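Local coordinates for protein cellulase (Bacteroides salanitronis, PDB 6WQY) that probably cleaves internal beta-1,4-glucosidic bonds of cellulose, this chain being the glycoside hydrolase family 5 catalytic part of a longer protein with broad-specificity endoglucanase activity, at residues Q127-I132 against A147-M152; A206-G211 against P238-D243; G282-V287 against R324-E329; C312-R315 against S320-F323. All coordinates share one frame; numbering follows the deposited sequence. Where two conformers were deposited one is given.

Contact 1: residues Q127-I132 against A147-M152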
loop_
_atom_site.group_PDB
_atom_site.type_symbol
_atom_site.label_atom_id
_atom_site.label_comp_id
_atom_site.label_asym_id
_atom_site.label_seq_id
_atom_site.Cartn_x
_atom_site.Cartn_y
_atom_site.Cartn_z
ATOM N N GLN A 127 18.801 -2.359 -1.742
ATOM C CA GLN A 127 20.047 -1.610 -1.596
ATOM C C GLN A 127 20.343 -1.189 -0.164
ATOM O O GLN A 127 21.438 -0.658 0.086
ATOM C CB GLN A 127 20.096 -0.421 -2.567
ATOM C CG GLN A 127 19.221 0.752 -2.189
ATOM C CD GLN A 127 19.230 1.846 -3.263
ATOM O OE1 GLN A 127 18.355 1.893 -4.130
ATOM N NE2 GLN A 127 20.220 2.722 -3.203
ATOM N N TYR A 128 19.441 -1.449 0.781
ATOM C CA TYR A 128 19.658 -1.134 2.192
ATOM C C TYR A 128 19.599 -2.423 3.016
ATOM O O TYR A 128 19.854 -3.512 2.490
ATOM C CB TYR A 128 18.651 -0.079 2.669
ATOM C CG TYR A 128 18.608 1.157 1.794
ATOM C CD1 TYR A 128 19.679 2.038 1.748
ATOM C CD2 TYR A 128 17.501 1.448 1.024
ATOM C CE1 TYR A 128 19.639 3.172 0.947
ATOM C CE2 TYR A 128 17.451 2.576 0.233
ATOM C CZ TYR A 128 18.522 3.426 0.198
ATOM O OH TYR A 128 18.470 4.551 -0.604
ATOM N N TRP A 129 19.270 -2.339 4.309
ATOM C CA TRP A 129 19.378 -3.517 5.169
ATOM C C TRP A 129 18.421 -4.630 4.751
ATOM O O TRP A 129 18.721 -5.813 4.950
ATOM C CB TRP A 129 19.129 -3.157 6.643
ATOM C CG TRP A 129 17.730 -2.702 6.959
ATOM C CD1 TRP A 129 17.264 -1.420 6.946
ATOM C CD2 TRP A 129 16.616 -3.525 7.344
ATOM N NE1 TRP A 129 15.940 -1.393 7.288
ATOM C CE2 TRP A 129 15.513 -2.665 7.548
ATOM C CE3 TRP A 129 16.441 -4.898 7.554
ATOM C CZ2 TRP A 129 14.266 -3.133 7.928
ATOM C CZ3 TRP A 129 15.203 -5.362 7.941
ATOM C CH2 TRP A 129 14.122 -4.478 8.120
ATOM N N LEU A 130 17.257 -4.281 4.227
ATOM C CA LEU A 130 16.213 -5.245 3.886
ATOM C C LEU A 130 16.562 -5.737 2.490
ATOM O O LEU A 130 16.123 -5.167 1.492
ATOM C CB LEU A 130 14.873 -4.539 4.008
ATOM C CG LEU A 130 13.603 -5.352 3.831
ATOM C CD1 LEU A 130 13.540 -6.578 4.706
ATOM C CD2 LEU A 130 12.424 -4.433 4.116
ATOM N N ASP A 131 17.392 -6.791 2.421
ATOM C CA ASP A 131 18.174 -7.157 1.231
ATOM C C ASP A 131 17.889 -8.593 0.800
ATOM O O ASP A 131 18.562 -9.534 1.226
ATOM C CB ASP A 131 19.658 -6.963 1.609
ATOM C CG ASP A 131 20.618 -7.378 0.521
ATOM O OD1 ASP A 131 20.221 -7.709 -0.611
ATOM O OD2 ASP A 131 21.850 -7.410 0.835
ATOM N N ILE A 132 16.889 -8.748 -0.072
ATOM C CA ILE A 132 16.457 -10.074 -0.519
ATOM C C ILE A 132 17.527 -10.753 -1.361
ATOM O O ILE A 132 17.669 -11.981 -1.322
ATOM C CB ILE A 132 15.112 -9.970 -1.265
ATOM C CG1 ILE A 132 14.523 -11.346 -1.593
ATOM C CG2 ILE A 132 15.264 -9.160 -2.555
ATOM C CD1 ILE A 132 13.967 -12.080 -0.393
ATOM N N ALA A 147 16.211 -10.753 12.027
ATOM C CA ALA A 147 16.359 -10.212 13.374
ATOM C C ALA A 147 15.937 -8.749 13.418
ATOM O O ALA A 147 15.269 -8.309 14.357
ATOM C CB ALA A 147 17.804 -10.352 13.843
ATOM N N GLN A 148 16.331 -7.976 12.406
ATOM C CA GLN A 148 15.954 -6.565 12.356
ATOM C C GLN A 148 14.450 -6.403 12.134
ATOM O O GLN A 148 13.802 -5.568 12.783
ATOM C CB GLN A 148 16.766 -5.842 11.283
ATOM C CG GLN A 148 16.434 -4.368 11.217
ATOM C CD GLN A 148 17.475 -3.523 10.528
ATOM O OE1 GLN A 148 18.536 -3.998 10.145
ATOM N NE2 GLN A 148 17.183 -2.240 10.394
ATOM N N LEU A 149 13.882 -7.200 11.224
ATOM C CA LEU A 149 12.446 -7.148 10.969
ATOM C C LEU A 149 11.655 -7.455 12.238
ATOM O O LEU A 149 10.679 -6.763 12.559
ATOM C CB LEU A 149 12.113 -8.139 9.857
ATOM C CG LEU A 149 10.711 -8.113 9.268
ATOM C CD1 LEU A 149 10.458 -6.839 8.488
ATOM C CD2 LEU A 149 10.538 -9.333 8.377
ATOM N N ALA A 150 12.058 -8.488 12.974
ATOM C CA ALA A 150 11.342 -8.865 14.183
ATOM C C ALA A 150 11.511 -7.801 15.262
ATOM O O ALA A 150 10.549 -7.461 15.965
ATOM C CB ALA A 150 11.845 -10.223 14.681
ATOM N N ALA A 151 12.720 -7.263 15.420
ATOM C CA ALA A 151 12.955 -6.274 16.470
ATOM C C ALA A 151 12.202 -4.981 16.173
ATOM O O ALA A 151 11.608 -4.380 17.075
ATOM C CB ALA A 151 14.448 -5.997 16.620
ATOM N N MET A 152 12.222 -4.527 14.922
ATOM C CA MET A 152 11.489 -3.321 14.562
ATOM C C MET A 152 9.998 -3.514 14.753
ATOM O O MET A 152 9.329 -2.673 15.360
ATOM C CB MET A 152 11.810 -2.915 13.124
ATOM C CG MET A 152 13.218 -2.360 12.939
ATOM S SD MET A 152 13.600 -2.004 11.220
ATOM C CE MET A 152 12.466 -0.665 10.863
#

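Contact 2: residues A206-G211 against P238-D243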
loop_
_atom_site.group_PDB
_atom_site.type_symbol
_atom_site.label_atom_id
_atom_site.label_comp_id
_atom_site.label_asym_id
_atom_site.label_seq_id
_atom_site.Cartn_x
_atom_site.Cartn_y
_atom_site.Cartn_z
ATOM N N ALA A 206 6.166 -11.990 15.073
ATOM C CA ALA A 206 6.629 -10.949 15.978
ATOM C C ALA A 206 5.476 -10.077 16.454
ATOM O O ALA A 206 5.412 -9.713 17.630
ATOM C CB ALA A 206 7.709 -10.100 15.305
ATOM N N VAL A 207 4.559 -9.721 15.550
ATOM C CA VAL A 207 3.405 -8.916 15.942
ATOM C C VAL A 207 2.531 -9.690 16.921
ATOM O O VAL A 207 2.139 -9.174 17.974
ATOM C CB VAL A 207 2.614 -8.466 14.699
ATOM C CG1 VAL A 207 1.300 -7.792 15.119
ATOM C CG2 VAL A 207 3.452 -7.525 13.831
ATOM N N ARG A 208 2.208 -10.942 16.585
ATOM C CA ARG A 208 1.307 -11.713 17.434
ATOM C C ARG A 208 1.903 -11.943 18.818
ATOM O O ARG A 208 1.166 -11.984 19.804
ATOM C CB ARG A 208 0.949 -13.053 16.789
ATOM C CG ARG A 208 0.237 -12.960 15.455
ATOM C CD ARG A 208 -0.999 -12.089 15.479
ATOM N NE ARG A 208 -1.709 -12.187 14.200
ATOM C CZ ARG A 208 -2.450 -11.226 13.665
ATOM N NH1 ARG A 208 -2.572 -10.055 14.268
ATOM N NH2 ARG A 208 -3.056 -11.420 12.505
ATOM N N ALA A 209 3.229 -12.089 18.914
ATOM C CA ALA A 209 3.863 -12.375 20.192
ATOM C C ALA A 209 3.692 -11.239 21.184
ATOM O O ALA A 209 3.802 -11.468 22.395
ATOM C CB ALA A 209 5.348 -12.649 19.989
ATOM N N THR A 210 3.411 -10.022 20.714
ATOM C CA THR A 210 3.214 -8.914 21.639
ATOM C C THR A 210 1.858 -8.968 22.335
ATOM O O THR A 210 1.648 -8.234 23.300
ATOM C CB THR A 210 3.401 -7.554 20.954
ATOM O OG1 THR A 210 2.346 -7.318 20.011
ATOM C CG2 THR A 210 4.760 -7.455 20.278
ATOM N N GLY A 211 0.940 -9.811 21.869
ATOM C CA GLY A 211 -0.289 -10.049 22.599
ATOM C C GLY A 211 -1.288 -8.910 22.494
ATOM O O GLY A 211 -1.181 -7.993 21.672
ATOM N N PRO A 238 1.091 -16.803 5.400
ATOM C CA PRO A 238 1.709 -17.238 6.655
ATOM C C PRO A 238 0.718 -17.978 7.532
ATOM O O PRO A 238 -0.501 -17.753 7.457
ATOM C CB PRO A 238 2.125 -15.925 7.327
ATOM C CG PRO A 238 2.327 -14.983 6.181
ATOM C CD PRO A 238 1.252 -15.348 5.186
ATOM N N GLN A 239 1.259 -18.837 8.395
ATOM C CA GLN A 239 0.481 -19.394 9.493
ATOM C C GLN A 239 0.186 -18.306 10.515
ATOM O O GLN A 239 0.971 -17.378 10.712
ATOM C CB GLN A 239 1.282 -20.499 10.170
ATOM C CG GLN A 239 1.663 -21.640 9.249
ATOM C CD GLN A 239 0.459 -22.319 8.639
ATOM O OE1 GLN A 239 -0.377 -22.886 9.345
ATOM N NE2 GLN A 239 0.358 -22.264 7.317
ATOM N N ASP A 240 -0.963 -18.410 11.170
ATOM C CA ASP A 240 -1.394 -17.398 12.123
ATOM C C ASP A 240 -2.118 -18.075 13.275
ATOM O O ASP A 240 -2.555 -19.222 13.175
ATOM C CB ASP A 240 -2.277 -16.358 11.415
ATOM C CG ASP A 240 -2.295 -15.001 12.103
ATOM O OD1 ASP A 240 -1.714 -14.858 13.210
ATOM O OD2 ASP A 240 -2.904 -14.085 11.511
ATOM N N VAL A 241 -2.195 -17.351 14.394
ATOM C CA VAL A 241 -2.859 -17.840 15.601
ATOM C C VAL A 241 -4.347 -17.515 15.634
ATOM O O VAL A 241 -5.052 -17.959 16.553
ATOM C CB VAL A 241 -2.211 -17.227 16.862
ATOM C CG1 VAL A 241 -0.740 -17.608 16.938
ATOM C CG2 VAL A 241 -2.366 -15.706 16.866
ATOM N N VAL A 242 -4.834 -16.732 14.685
ATOM C CA VAL A 242 -6.224 -16.337 14.539
ATOM C C VAL A 242 -6.533 -16.498 13.061
ATOM O O VAL A 242 -5.635 -16.494 12.221
ATOM C CB VAL A 242 -6.407 -14.874 15.000
ATOM C CG1 VAL A 242 -5.464 -13.946 14.226
ATOM C CG2 VAL A 242 -7.851 -14.432 14.862
ATOM N N ASP A 243 -7.806 -16.673 12.739
ATOM C CA ASP A 243 -8.196 -16.806 11.342
ATOM C C ASP A 243 -8.573 -15.453 10.744
ATOM O O ASP A 243 -9.040 -14.545 11.435
ATOM C CB ASP A 243 -9.352 -17.790 11.176
ATOM C CG ASP A 243 -8.972 -19.217 11.562
ATOM O OD1 ASP A 243 -7.773 -19.553 11.507
ATOM O OD2 ASP A 243 -9.883 -19.993 11.914
#

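Contact 3: residues G282-V287 against R324-E329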
loop_
_atom_site.group_PDB
_atom_site.type_symbol
_atom_site.label_atom_id
_atom_site.label_comp_id
_atom_site.label_asym_id
_atom_site.label_seq_id
_atom_site.Cartn_x
_atom_site.Cartn_y
_atom_site.Cartn_z
ATOM N N GLY A 282 -2.414 -3.099 -21.768
ATOM C CA GLY A 282 -2.878 -2.654 -20.467
ATOM C C GLY A 282 -4.228 -1.975 -20.427
ATOM O O GLY A 282 -4.475 -1.173 -19.521
ATOM N N ASP A 283 -5.105 -2.275 -21.380
ATOM C CA ASP A 283 -6.445 -1.687 -21.416
ATOM C C ASP A 283 -7.410 -2.444 -20.515
ATOM O O ASP A 283 -6.975 -3.128 -19.579
ATOM C CB ASP A 283 -6.884 -1.554 -22.878
ATOM C CG ASP A 283 -6.009 -0.562 -23.631
ATOM O OD1 ASP A 283 -5.855 0.579 -23.153
ATOM O OD2 ASP A 283 -5.475 -0.938 -24.701
ATOM N N GLU A 284 -8.711 -2.291 -20.752
ATOM C CA GLU A 284 -9.712 -2.777 -19.811
ATOM C C GLU A 284 -9.564 -4.260 -19.511
ATOM O O GLU A 284 -9.764 -4.687 -18.364
ATOM C CB GLU A 284 -11.115 -2.523 -20.380
ATOM C CG GLU A 284 -11.530 -1.055 -20.480
ATOM C CD GLU A 284 -11.107 -0.349 -21.761
ATOM O OE1 GLU A 284 -10.187 -0.826 -22.471
ATOM O OE2 GLU A 284 -11.728 0.711 -22.071
ATOM N N ASP A 285 -9.250 -5.062 -20.537
ATOM C CA ASP A 285 -9.142 -6.504 -20.358
ATOM C C ASP A 285 -7.967 -6.877 -19.463
ATOM O O ASP A 285 -7.985 -7.945 -18.833
ATOM C CB ASP A 285 -9.022 -7.198 -21.715
ATOM C CG ASP A 285 -7.850 -6.689 -22.534
ATOM O OD1 ASP A 285 -7.704 -5.456 -22.666
ATOM O OD2 ASP A 285 -7.078 -7.525 -23.052
ATOM N N ASN A 286 -6.926 -6.041 -19.405
ATOM C CA ASN A 286 -5.844 -6.292 -18.462
ATOM C C ASN A 286 -6.292 -6.035 -17.028
ATOM O O ASN A 286 -5.907 -6.771 -16.109
ATOM C CB ASN A 286 -4.611 -5.457 -18.792
ATOM C CG ASN A 286 -3.444 -5.790 -17.888
ATOM O OD1 ASN A 286 -2.883 -6.892 -17.977
ATOM N ND2 ASN A 286 -3.086 -4.871 -17.006
ATOM N N VAL A 287 -7.084 -4.984 -16.806
ATOM C CA VAL A 287 -7.580 -4.716 -15.462
ATOM C C VAL A 287 -8.386 -5.901 -14.950
ATOM O O VAL A 287 -8.131 -6.442 -13.864
ATOM C CB VAL A 287 -8.425 -3.430 -15.443
ATOM C CG1 VAL A 287 -8.947 -3.182 -14.028
ATOM C CG2 VAL A 287 -7.649 -2.235 -15.942
ATOM N N ARG A 324 -8.052 9.936 -18.077
ATOM C CA ARG A 324 -7.553 9.644 -16.738
ATOM C C ARG A 324 -8.699 9.331 -15.783
ATOM O O ARG A 324 -8.631 8.383 -14.990
ATOM C CB ARG A 324 -6.751 10.831 -16.205
ATOM C CG ARG A 324 -6.269 10.626 -14.784
ATOM C CD ARG A 324 -6.230 11.898 -13.993
ATOM N NE ARG A 324 -5.603 11.719 -12.689
ATOM C CZ ARG A 324 -5.497 12.686 -11.783
ATOM N NH1 ARG A 324 -5.995 13.886 -12.018
ATOM N NH2 ARG A 324 -4.891 12.437 -10.632
ATOM N N LEU A 325 -9.763 10.136 -15.825
ATOM C CA LEU A 325 -10.899 9.888 -14.946
ATOM C C LEU A 325 -11.573 8.576 -15.297
ATOM O O LEU A 325 -11.991 7.829 -14.411
ATOM C CB LEU A 325 -11.880 11.053 -14.970
ATOM C CG LEU A 325 -11.470 12.216 -14.076
ATOM C CD1 LEU A 325 -10.236 12.941 -14.572
ATOM C CD2 LEU A 325 -12.624 13.195 -13.905
ATOM N N TYR A 326 -11.696 8.278 -16.596
ATOM C CA TYR A 326 -12.234 6.987 -17.014
ATOM C C TYR A 326 -11.385 5.837 -16.478
ATOM O O TYR A 326 -11.922 4.878 -15.916
ATOM C CB TYR A 326 -12.371 6.936 -18.542
ATOM C CG TYR A 326 -12.678 5.548 -19.060
ATOM C CD1 TYR A 326 -13.789 4.845 -18.614
ATOM C CD2 TYR A 326 -11.842 4.930 -19.972
ATOM C CE1 TYR A 326 -14.056 3.571 -19.062
ATOM C CE2 TYR A 326 -12.093 3.652 -20.426
ATOM C CZ TYR A 326 -13.207 2.976 -19.965
ATOM O OH TYR A 326 -13.488 1.700 -20.407
ATOM N N TYR A 327 -10.066 5.920 -16.645
ATOM C CA TYR A 327 -9.176 4.891 -16.118
ATOM C C TYR A 327 -9.400 4.680 -14.624
ATOM O O TYR A 327 -9.562 3.543 -14.157
ATOM C CB TYR A 327 -7.710 5.285 -16.391
ATOM C CG TYR A 327 -6.718 4.331 -15.762
ATOM C CD1 TYR A 327 -6.298 3.192 -16.438
ATOM C CD2 TYR A 327 -6.231 4.548 -14.488
ATOM C CE1 TYR A 327 -5.415 2.296 -15.861
ATOM C CE2 TYR A 327 -5.343 3.659 -13.906
ATOM C CZ TYR A 327 -4.946 2.543 -14.587
ATOM O OH TYR A 327 -4.071 1.671 -13.963
ATOM N N LEU A 328 -9.393 5.761 -13.840
ATOM C CA LEU A 328 -9.528 5.624 -12.395
ATOM C C LEU A 328 -10.884 5.072 -12.012
ATOM O O LEU A 328 -10.987 4.233 -11.108
ATOM C CB LEU A 328 -9.263 6.971 -11.724
ATOM C CG LEU A 328 -7.812 7.453 -11.786
ATOM C CD1 LEU A 328 -7.710 8.860 -11.257
ATOM C CD2 LEU A 328 -6.893 6.537 -10.986
ATOM N N GLU A 329 -11.940 5.524 -12.688
ATOM C CA GLU A 329 -13.274 4.999 -12.422
ATOM C C GLU A 329 -13.339 3.520 -12.776
ATOM O O GLU A 329 -13.881 2.707 -12.010
ATOM C CB GLU A 329 -14.325 5.807 -13.197
ATOM C CG GLU A 329 -15.751 5.596 -12.713
ATOM C CD GLU A 329 -16.777 6.521 -13.360
ATOM O OE1 GLU A 329 -16.457 7.375 -14.204
ATOM O OE2 GLU A 329 -17.983 6.340 -13.044
#

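Contact 4: residues C312-R315 against S320-F323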
loop_
_atom_site.group_PDB
_atom_site.type_symbol
_atom_site.label_atom_id
_atom_site.label_comp_id
_atom_site.label_asym_id
_atom_site.label_seq_id
_atom_site.Cartn_x
_atom_site.Cartn_y
_atom_site.Cartn_z
ATOM N N CYS A 312 -3.206 7.308 -11.295
ATOM C CA CYS A 312 -2.909 7.827 -12.622
ATOM C C CYS A 312 -2.691 9.323 -12.477
ATOM O O CYS A 312 -3.487 9.991 -11.809
ATOM C CB CYS A 312 -4.085 7.562 -13.579
ATOM S SG CYS A 312 -3.778 7.975 -15.289
ATOM N N VAL A 313 -1.640 9.850 -13.118
ATOM C CA VAL A 313 -1.302 11.260 -12.970
ATOM C C VAL A 313 -2.257 12.152 -13.767
ATOM O O VAL A 313 -2.883 11.755 -14.754
ATOM C CB VAL A 313 0.165 11.560 -13.329
ATOM C CG1 VAL A 313 1.104 10.804 -12.408
ATOM C CG2 VAL A 313 0.456 11.267 -14.801
ATOM N N HIS A 314 -2.342 13.397 -13.322
ATOM C CA HIS A 314 -3.165 14.448 -13.907
ATOM C C HIS A 314 -2.642 14.890 -15.264
ATOM O O HIS A 314 -1.434 14.957 -15.506
ATOM C CB HIS A 314 -3.162 15.634 -12.936
ATOM C CG HIS A 314 -3.841 16.875 -13.420
ATOM N ND1 HIS A 314 -5.197 16.955 -13.664
ATOM C CD2 HIS A 314 -3.351 18.118 -13.627
ATOM C CE1 HIS A 314 -5.503 18.189 -14.029
ATOM N NE2 HIS A 314 -4.401 18.916 -14.012
ATOM N N ARG A 315 -3.582 15.218 -16.143
ATOM C CA ARG A 315 -3.298 15.875 -17.412
ATOM C C ARG A 315 -3.992 17.234 -17.435
ATOM O O ARG A 315 -5.181 17.334 -17.118
ATOM C CB ARG A 315 -3.775 15.033 -18.598
ATOM C CG ARG A 315 -2.747 14.011 -19.092
ATOM C CD ARG A 315 -2.556 12.807 -18.180
ATOM N NE ARG A 315 -1.735 11.819 -18.871
ATOM C CZ ARG A 315 -1.461 10.603 -18.412
ATOM N NH1 ARG A 315 -1.903 10.207 -17.222
ATOM N NH2 ARG A 315 -0.716 9.786 -19.145
ATOM N N SER A 320 -7.366 14.771 -22.668
ATOM C CA SER A 320 -6.564 13.748 -22.004
ATOM C C SER A 320 -7.079 13.457 -20.597
ATOM O O SER A 320 -7.106 12.294 -20.167
ATOM C CB SER A 320 -5.104 14.194 -21.957
ATOM O OG SER A 320 -4.607 14.436 -23.265
ATOM N N GLU A 321 -7.491 14.498 -19.857
ATOM C CA GLU A 321 -7.940 14.279 -18.483
ATOM C C GLU A 321 -9.185 13.395 -18.440
ATOM O O GLU A 321 -9.372 12.629 -17.490
ATOM C CB GLU A 321 -8.158 15.619 -17.784
ATOM C CG GLU A 321 -8.424 15.518 -16.282
ATOM C CD GLU A 321 -7.226 15.060 -15.454
ATOM O OE1 GLU A 321 -6.230 14.537 -16.009
ATOM O OE2 GLU A 321 -7.292 15.195 -14.204
ATOM N N SER A 322 -10.049 13.490 -19.453
ATOM C CA SER A 322 -11.212 12.614 -19.510
ATOM C C SER A 322 -10.791 11.151 -19.425
ATOM O O SER A 322 -11.412 10.354 -18.717
ATOM C CB SER A 322 -11.983 12.850 -20.809
ATOM O OG SER A 322 -12.261 14.224 -20.999
ATOM N N PHE A 323 -9.737 10.782 -20.155
ATOM C CA PHE A 323 -9.257 9.408 -20.140
ATOM C C PHE A 323 -8.716 9.009 -18.777
ATOM O O PHE A 323 -8.872 7.853 -18.367
ATOM C CB PHE A 323 -8.192 9.222 -21.219
ATOM C CG PHE A 323 -8.741 9.210 -22.612
ATOM C CD1 PHE A 323 -9.217 8.033 -23.174
ATOM C CD2 PHE A 323 -8.798 10.372 -23.350
ATOM C CE1 PHE A 323 -9.720 8.012 -24.446
ATOM C CE2 PHE A 323 -9.310 10.358 -24.632
ATOM C CZ PHE A 323 -9.770 9.172 -25.173
#

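Contact 1: residues Q127-I132 against A147-M152
The indole of Trp129 lies flat against the amide of Gln148, the two planes only 11° apart, so that one ring face is roofed by the glutamine while the opposite face rests over CB of its own neighbour Leu130. The stack is close: Gln148 CD stands 3.3 Å from Trp129 CD2, and Gln148 NE2 is likewise 3.3 Å from Trp129 CE2. Further back along the same side chain, Gln148 CG sits 3.7 Å from the centroid of the six-membered ring, nearly on its normal, as a CH-pi contact. With Gln148 CG anti to the backbone N (chi1 -179°) and the chain extended beyond it, the whole side chain can run along the indole face. The sulfur of Met152, one helical turn on, makes a Met-aromatic contact from an oblique position, SD being 3.5 Å from Trp129 CZ2; it also takes a weak N-H bond from Gln148 NE2. This is loop-on-helix packing in a (beta/alpha)8 barrel: the loop that follows strand 114-118 lays its tryptophan on helix 139-159. Leu149 adds a looser apolar touch, its CD1 lying 4.4 Å from Trp129 CH2. With only a methyl group at Trp129, as in alanine, the amide of Gln148 would probably lose its stacking partner and turn more easily, and a gap would open beside Met152. The indole N-H is not spent on this helix, for Trp129 NE1 donates to Asp122 OD2, a bond that probably helps to fix the rotation of the ring. Tyr91 packs on Gln148, and Trp81 on Met152.

Contact 2: residues A206-G211 against P238-D243
Arg208 and Asp240 form a side-on salt bridge in which two nitrogens of the guanidinium each meet one oxygen of the carboxylate. Arg208 NE donates to Asp240 OD1 at 2.8 Å, and Arg208 NH2 reaches Asp240 OD2 at the same distance. Both bonds are nearly straight, the one from NH2 having an N-H...O angle of 167°. Both oxygens offer their syn lone pairs, and the two flat groups are nearly coplanar, which is the geometry expected when a paired charge interaction also makes two straight hydrogen bonds. Asp240 OD1 carries a second donor, the backbone N of Val241 at 2.8 Å, which comes in on the anti side and somewhat out of the carboxylate plane; three N-H groups thus hold the carboxylate and oppose its rotation. The arginine reaches this position through a bend at chi2 (-53°), which brings its outer part up to the loop. The remaining nitrogen, NH1, donates to the carbonyl oxygens of Asn214 and Arg217, so the guanidinium links the aspartate to two carbonyls of the loop after its own helix.

Packing surrounds this polar centre. Val242 CG1 lies over one face of the guanidinium, 3.9 Å from Arg208 NH2, while Val241 CG2 slides along the aliphatic part of the chain, 4.0 Å from Arg208 CG. In the barrel, the pair joins the C-terminal part of helix 191-209 to the loop between helix 228-234 and strand 246-251. Leu246, at the start of that strand, touches both Arg208 and Asp240, and Val204 on the helix packs against the aspartate.

Contact 3: residues G282-V287 against R324-E329
Glu284 and Tyr326 meet through a single short hydrogen bond, in which Tyr326 OH donates to Glu284 OE2 at 2.6 Å. The torsions explain how the two groups meet. Glu284 sets out with CG beside the backbone N and anti to the carbonyl carbon, then bends at chi2 (87°), which brings the end of the side chain closer to the neighbouring helix. Tyr326 holds CG anti to the backbone N (chi1 169°) and reaches across from the facing helix with its hydroxyl leading. The two side chains cross at about a right angle, with the carboxylate turned 57° from the ring plane. The acceptor lies at the edge of the ring, close to its plane, and Glu284 OE2 uses its anti lone pair, the one directed away from the other oxygen. The glutamate's methylene is also near the hydroxyl, with Glu284 CG 3.4 Å from Tyr326 OH. The backbone N of His271 also donates to this carboxylate oxygen, so two donors grip it, which probably limits rotation of the carboxylate. A leucine in place of Glu284 would probably leave the Tyr326 hydroxyl and the His271 N-H without this shared acceptor. Trp269 packs against the rings of both Tyr326 and Tyr327. The arrangement is a polar bridge between consecutive outer helices of the TIM barrel, 284-299 and 318-337, which flank strand 305-310 in the beta/alpha order.

Contact 4: residues C312-R315 against S320-F323
His314 and Arg315 meet Glu321 with a ring nitrogen and a backbone N-H, at the end of a run that starts at Cys312 in the loop after strand 305-310. At Val313 it is the carbonyl oxygen that matters: a bend at chi2 of Arg315 brings the guanidinium back to the loop, where Arg315 NH1 donates to Val313 O at 3.1 Å from above the carbonyl plane. At His314, ND1 donates to Glu321 OE2 at 2.8 Å. That oxygen lies near the ring plane; the carboxylate stands almost perpendicular to the ring (87°), and the donor approaches from above the carboxylate plane. Next, the backbone N of Arg315 gives a straighter bond (164°) to Glu321 OE1 at 2.7 Å. A bend at chi2 (69°) brings the glutamate's carboxylate up to the loop, where OE1 takes the backbone N of Arg315 and OE2 the histidine. Beside it, Arg315 CB packs on Ser320 CB at 3.7 Å. Arg315 NH2 continues to the carbonyl oxygens of Tyr258 and Tyr266, while Glu321 OE2 also receives Arg324 in a salt bridge and a bond from Asn370. The contact thus fastens the loop leaving strand 305-310 to the first turns of helix 318-337, beside helix 256-259.

All four contacts belong to one TIM barrel and lie well out from its centre, in two groups. Contacts 1 and 2 touch through Ala150 O and Ala206 CB, 3.9 Å apart, where helices 139-159 and 191-209 meet; contacts 3 and 4 share helix 318-337 on the opposite side of the chain's centre, and Arg324 NE probably bonds to Cys312 O between them. Contacts 1 and 4 are buried, contacts 2 and 3 only partly. Burial does not dictate chemistry: contact 1 relies on stacking, whereas contact 4 places a carboxylate among several donors. Contact 2 is a salt bridge of two hydrogen bonds, while contact 3 joins two helices through one tyrosine hydroxyl.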